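Local structure of putative fimbrial associated sortase-like protein (Corynebacterium diphtheriae, 6BWE) at residues 146-151 with 182-187; 66-71 with 111-116. The protein is a sortase, probably a membrane-anchored cysteine transpeptidase of the pilin-polymerizing class that cross-links pilin subunits during pilus assembly, here represented by its extracellular catalytic part. The protein carries 2 engineered substitutions. All coordinates share one frame; numbering follows the deposited sequence. Where two conformers were deposited one is given.

Contact 1. Residues 146-151 with 182-187; sequences DPIYIT and DQITLI
Strands 147-151 and 183-187, which meet through Ile-148, Ile-150, Ile-184 and Leu-186, run almost at right angles, with 100° between their N-to-C directions and axes 10.4 Å apart at closest approach. The CA atoms of Ile-148 and Ile-184 are 9.5 Å apart, too far for sheet pairing but right for two layers of aliphatic side chains meeting in the middle. On each strand every second residue faces the other. Ile-184 takes the centre: its CG1 sits between its own backbone N and carbonyl carbon (chi1 58°), and an extended chi2 carries the terminal methyl toward 146-151. Ile-184 CD1 lies 3.8 Å from Ile-148 CG2 and 4.0 Å from Ile-150 CD1, so one tip touches two isoleucines. Ile-148 divides its work between branches: CG2 serves Ile-184, while its longer arm ends with Ile-148 CD1 3.9 Å from Leu-186 CD1, again tip to tip. CB branching suits the three isoleucines to extended strands, and the buried methyls of all four residues need no polar partner. Three further strands complete the setting, as expected of the closed sortase beta-barrel. In sheet order 198-206 and 155-167 separate the two segments; Ala-203 touches both Ile-148 and Ile-184 with its short side chain, and strand 77-83 brings Ile-81 against Ile-148 and Leu-186.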
loop_
_atom_site.group_PDB
_atom_site.type_symbol
_atom_site.label_atom_id
_atom_site.label_comp_id
_atom_site.label_asym_id
_atom_site.label_seq_id
_atom_site.Cartn_x
_atom_site.Cartn_y
_atom_site.Cartn_z
ATOM N N ASP A 146 -18.538 20.527 7.615
ATOM C CA ASP A 146 -17.643 21.158 8.598
ATOM C C ASP A 146 -16.220 21.239 8.024
ATOM O O ASP A 146 -15.820 20.362 7.272
ATOM C CB ASP A 146 -17.621 20.388 9.913
ATOM C CG ASP A 146 -18.889 20.611 10.773
ATOM O OD1 ASP A 146 -19.822 21.391 10.386
ATOM O OD2 ASP A 146 -18.904 20.014 11.882
ATOM N N PRO A 147 -15.466 22.290 8.361
ATOM C CA PRO A 147 -14.090 22.365 7.885
ATOM C C PRO A 147 -13.074 21.665 8.804
ATOM O O PRO A 147 -13.255 21.600 10.033
ATOM C CB PRO A 147 -13.824 23.860 7.879
ATOM C CG PRO A 147 -14.593 24.349 9.049
ATOM C CD PRO A 147 -15.854 23.540 9.039
ATOM N N ILE A 148 -12.025 21.163 8.180
ATOM C CA ILE A 148 -10.873 20.555 8.856
ATOM C C ILE A 148 -9.636 21.220 8.280
ATOM O O ILE A 148 -9.521 21.309 7.052
ATOM C CB ILE A 148 -10.812 19.050 8.564
ATOM C CG1 ILE A 148 -12.035 18.337 9.180
ATOM C CG2 ILE A 148 -9.517 18.434 9.069
ATOM C CD1 ILE A 148 -12.292 16.976 8.557
ATOM N N TYR A 149 -8.736 21.711 9.137
ATOM C CA TYR A 149 -7.513 22.387 8.683
ATOM C C TYR A 149 -6.276 21.583 9.091
ATOM O O TYR A 149 -6.112 21.283 10.276
ATOM C CB TYR A 149 -7.405 23.780 9.287
ATOM C CG TYR A 149 -8.608 24.661 8.983
ATOM C CD1 TYR A 149 -8.611 25.522 7.899
ATOM C CD2 TYR A 149 -9.755 24.584 9.754
ATOM C CE1 TYR A 149 -9.708 26.352 7.623
ATOM C CE2 TYR A 149 -10.862 25.381 9.484
ATOM C CZ TYR A 149 -10.841 26.259 8.419
ATOM O OH TYR A 149 -11.965 27.026 8.151
ATOM N N ILE A 150 -5.391 21.286 8.140
ATOM C CA ILE A 150 -4.165 20.577 8.438
ATOM C C ILE A 150 -3.038 21.567 8.231
ATOM O O ILE A 150 -2.948 22.177 7.173
ATOM C CB ILE A 150 -3.967 19.336 7.542
ATOM C CG1 ILE A 150 -5.013 18.287 7.918
ATOM C CG2 ILE A 150 -2.563 18.767 7.766
ATOM C CD1 ILE A 150 -5.048 17.109 7.009
ATOM N N THR A 151 -2.200 21.730 9.243
ATOM C CA THR A 151 -1.019 22.552 9.109
ATOM C C THR A 151 0.197 21.649 9.061
ATOM O O THR A 151 0.386 20.824 9.937
ATOM C CB THR A 151 -0.921 23.576 10.232
ATOM O OG1 THR A 151 -2.125 24.377 10.241
ATOM C CG2 THR A 151 0.249 24.498 10.026
ATOM N N ASP A 182 -8.621 14.585 -3.749
ATOM C CA ASP A 182 -7.697 14.875 -2.671
ATOM C C ASP A 182 -8.581 14.788 -1.402
ATOM O O ASP A 182 -9.450 15.637 -1.170
ATOM C CB ASP A 182 -7.094 16.257 -2.942
ATOM C CG ASP A 182 -6.196 16.746 -1.844
ATOM O OD1 ASP A 182 -6.169 16.169 -0.743
ATOM O OD2 ASP A 182 -5.503 17.741 -2.097
ATOM N N GLN A 183 -8.410 13.695 -0.648
ATOM C CA GLN A 183 -9.287 13.374 0.479
ATOM C C GLN A 183 -8.479 13.062 1.716
ATOM O O GLN A 183 -7.284 12.721 1.610
ATOM C CB GLN A 183 -10.089 12.108 0.190
ATOM C CG GLN A 183 -10.884 12.111 -1.081
ATOM C CD GLN A 183 -11.642 10.821 -1.249
ATOM O OE1 GLN A 183 -12.834 10.772 -0.949
ATOM N NE2 GLN A 183 -10.959 9.762 -1.707
ATOM N N ILE A 184 -9.148 13.156 2.864
ATOM C CA ILE A 184 -8.646 12.628 4.150
ATOM C C ILE A 184 -9.794 11.942 4.888
ATOM O O ILE A 184 -10.957 12.303 4.691
ATOM C CB ILE A 184 -8.094 13.724 5.085
ATOM C CG1 ILE A 184 -9.143 14.800 5.405
ATOM C CG2 ILE A 184 -6.854 14.339 4.479
ATOM C CD1 ILE A 184 -8.725 15.687 6.563
ATOM N N THR A 185 -9.455 10.985 5.741
ATOM C CA THR A 185 -10.395 10.340 6.639
ATOM C C THR A 185 -9.812 10.365 8.038
ATOM O O THR A 185 -8.638 10.041 8.247
ATOM C CB THR A 185 -10.792 8.909 6.188
ATOM O OG1 THR A 185 -11.612 8.980 5.006
ATOM C CG2 THR A 185 -11.579 8.158 7.274
ATOM N N LEU A 186 -10.650 10.778 8.988
ATOM C CA LEU A 186 -10.338 10.758 10.399
ATOM C C LEU A 186 -11.094 9.592 10.968
ATOM O O LEU A 186 -12.305 9.401 10.663
ATOM C CB LEU A 186 -10.807 12.026 11.080
ATOM C CG LEU A 186 -10.379 13.321 10.420
ATOM C CD1 LEU A 186 -10.911 14.507 11.202
ATOM C CD2 LEU A 186 -8.870 13.416 10.242
ATOM N N ILE A 187 -10.402 8.791 11.767
ATOM C CA ILE A 187 -10.955 7.542 12.318
ATOM C C ILE A 187 -10.885 7.507 13.838
ATOM O O ILE A 187 -9.849 7.857 14.413
ATOM C CB ILE A 187 -10.189 6.308 11.788
ATOM C CG1 ILE A 187 -10.413 6.178 10.289
ATOM C CG2 ILE A 187 -10.636 5.031 12.517
ATOM C CD1 ILE A 187 -9.925 4.862 9.702
#

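Contact 2. Residues 66-71 with 111-116; sequences QQLNPQ and SALPVG
Gln-67 meets Leu-113 through its first two side-chain carbons: a chi1 of -57° sets CG anti to the carbonyl carbon, where CB and CG lie against the leucine, and a bend at chi2 (-60°) turns the amide away. Gln-67 and Leu-68 are the two central residues of a type II beta turn from Gln-66 to Asn-69. Leu-68 holds a positive phi of 54°, a conformation that most residues other than glycine and asparagine adopt less readily, and from it the leucine side chain points at segment 111-116. Leu-113 crosses the glutamine at about a right angle. Leu-113 CD1 approaches Gln-67 CB to 3.5 Å, a tight approach, and lies 3.9 Å from Gln-67 CG. The other methyl, Leu-113 CD2, is more loosely placed, 4.3 Å from Leu-68 CD1. Leu-68 and Val-115 pass alongside each other in opposite directions, with Leu-68 CD2 4.0 Å from Val-115 CG1. Between Leu-113 and Val-115 an inverse gamma turn centred on Pro-114 folds the backbone, closed by a hydrogen bond of 2.8 Å from Val-115 N to Leu-113 O. The ring of proline, which restricts phi, is well suited to the centre of such a turn. Helix 24-39 borders this site, with Ala-33 touching Gln-67 and Tyr-37 touching Leu-113, while Asn-38 OD1 accepts a hydrogen bond from Leu-113 N. The chemistry is therefore that of apolar contact between loops, governed by shape more than by direction. A glutamine can join in because its methylene groups make the contact; its NE2 is hydrogen-bonded to Asp-63 OD2, which draws the amide away from the apolar cluster.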
loop_
_atom_site.group_PDB
_atom_site.type_symbol
_atom_site.label_atom_id
_atom_site.label_comp_id
_atom_site.label_asym_id
_atom_site.label_seq_id
_atom_site.Cartn_x
_atom_site.Cartn_y
_atom_site.Cartn_z
ATOM N N GLN A 66 11.576 9.279 8.236
ATOM C CA GLN A 66 12.349 10.458 7.843
ATOM C C GLN A 66 11.484 11.582 7.248
ATOM O O GLN A 66 11.924 12.736 7.179
ATOM C CB GLN A 66 13.425 10.051 6.832
ATOM C CG GLN A 66 14.414 9.057 7.373
ATOM C CD GLN A 66 15.428 8.697 6.302
ATOM O OE1 GLN A 66 16.122 9.578 5.791
ATOM N NE2 GLN A 66 15.489 7.432 5.927
ATOM N N GLN A 67 10.257 11.269 6.804
ATOM C CA GLN A 67 9.449 12.294 6.130
ATOM C C GLN A 67 8.839 13.212 7.186
ATOM O O GLN A 67 8.527 12.774 8.297
ATOM C CB GLN A 67 8.363 11.703 5.273
ATOM C CG GLN A 67 8.875 10.732 4.196
ATOM C CD GLN A 67 9.848 11.369 3.216
ATOM O OE1 GLN A 67 9.749 12.571 2.905
ATOM N NE2 GLN A 67 10.764 10.549 2.659
ATOM N N LEU A 68 8.650 14.461 6.801
ATOM C CA LEU A 68 8.125 15.499 7.653
ATOM C C LEU A 68 8.918 15.632 8.957
ATOM O O LEU A 68 8.346 15.922 10.006
ATOM C CB LEU A 68 6.626 15.307 7.898
ATOM C CG LEU A 68 5.754 15.225 6.636
ATOM C CD1 LEU A 68 4.329 14.931 7.005
ATOM C CD2 LEU A 68 5.833 16.500 5.839
ATOM N N ASN A 69 10.229 15.456 8.872
ATOM C CA ASN A 69 11.088 15.408 10.066
ATOM C C ASN A 69 12.504 15.853 9.729
ATOM O O ASN A 69 13.480 15.104 9.927
ATOM C CB ASN A 69 11.055 13.991 10.580
ATOM C CG ASN A 69 11.845 13.764 11.847
ATOM O OD1 ASN A 69 12.131 14.687 12.614
ATOM N ND2 ASN A 69 12.163 12.475 12.095
ATOM N N PRO A 70 12.648 17.085 9.229
ATOM C CA PRO A 70 13.979 17.567 8.854
ATOM C C PRO A 70 14.867 17.772 10.086
ATOM O O PRO A 70 16.059 17.698 9.986
ATOM C CB PRO A 70 13.680 18.937 8.208
ATOM C CG PRO A 70 12.448 19.370 8.880
ATOM C CD PRO A 70 11.633 18.095 8.948
ATOM N N GLN A 71 14.259 18.000 11.232
ATOM C CA GLN A 71 14.972 18.089 12.485
ATOM C C GLN A 71 15.499 16.697 12.935
ATOM O O GLN A 71 16.259 16.642 13.873
ATOM C CB GLN A 71 14.109 18.807 13.555
ATOM C CG GLN A 71 12.831 18.086 14.061
ATOM C CD GLN A 71 11.592 18.182 13.163
ATOM O OE1 GLN A 71 11.683 18.403 11.949
ATOM N NE2 GLN A 71 10.420 18.007 13.770
ATOM N N SER A 111 -1.064 4.817 4.195
ATOM C CA SER A 111 -1.837 5.877 3.581
ATOM C C SER A 111 -0.874 7.037 3.332
ATOM O O SER A 111 0.195 7.104 3.935
ATOM C CB SER A 111 -3.023 6.303 4.458
ATOM O OG SER A 111 -2.589 6.940 5.682
ATOM N N ALA A 112 -1.252 7.935 2.420
ATOM C CA ALA A 112 -0.411 9.081 2.072
ATOM C C ALA A 112 -0.227 9.992 3.292
ATOM O O ALA A 112 -1.102 10.107 4.159
ATOM C CB ALA A 112 -1.031 9.888 0.942
ATOM N N LEU A 113 0.937 10.599 3.358
ATOM C CA LEU A 113 1.195 11.654 4.324
ATOM C C LEU A 113 0.331 12.880 4.015
ATOM O O LEU A 113 0.017 13.125 2.840
ATOM C CB LEU A 113 2.667 12.049 4.230
ATOM C CG LEU A 113 3.700 11.025 4.671
ATOM C CD1 LEU A 113 5.060 11.508 4.220
ATOM C CD2 LEU A 113 3.655 10.813 6.175
ATOM N N PRO A 114 -0.070 13.657 5.053
ATOM C CA PRO A 114 -1.118 14.659 4.816
ATOM C C PRO A 114 -0.537 15.978 4.311
ATOM O O PRO A 114 -0.512 16.965 5.035
ATOM C CB PRO A 114 -1.784 14.778 6.178
ATOM C CG PRO A 114 -0.672 14.563 7.144
ATOM C CD PRO A 114 0.081 13.400 6.497
ATOM N N VAL A 115 -0.059 15.944 3.066
ATOM C CA VAL A 115 0.491 17.101 2.351
ATOM C C VAL A 115 -0.346 17.456 1.112
ATOM O O VAL A 115 0.073 18.292 0.339
ATOM C CB VAL A 115 1.965 16.905 1.990
ATOM C CG1 VAL A 115 2.798 16.858 3.253
ATOM C CG2 VAL A 115 2.197 15.634 1.152
ATOM N N GLY A 116 -1.519 16.834 0.953
ATOM C CA GLY A 116 -2.420 17.119 -0.173
ATOM C C GLY A 116 -1.941 16.470 -1.464
ATOM O O GLY A 116 -0.842 15.878 -1.514
#

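How the contacts relate
Contact 2 closes along the chain before contact 1 opens, and their centres are about 15 Å apart, yet they meet in space through segment 111-116. Ile-150 CG2 of contact 1 packs 3.9 Å from Pro-114 O, and Asp-182 OD2 comes within 3.7 Å of Gly-116 CA. Asp-182 also accepts a hydrogen bond from Gly-117 N and forms a salt bridge with Arg-205, so the loop is tied to the barrel where strand 183-187 begins. Contact 1 thus belongs to the barrel interior and contact 2 to the packing of two loops beside helix 24-39. Neither contains the predicted catalytic residues, although strand 183-187 ends just before Cys-189, which is oxidised to S-hydroxycysteine.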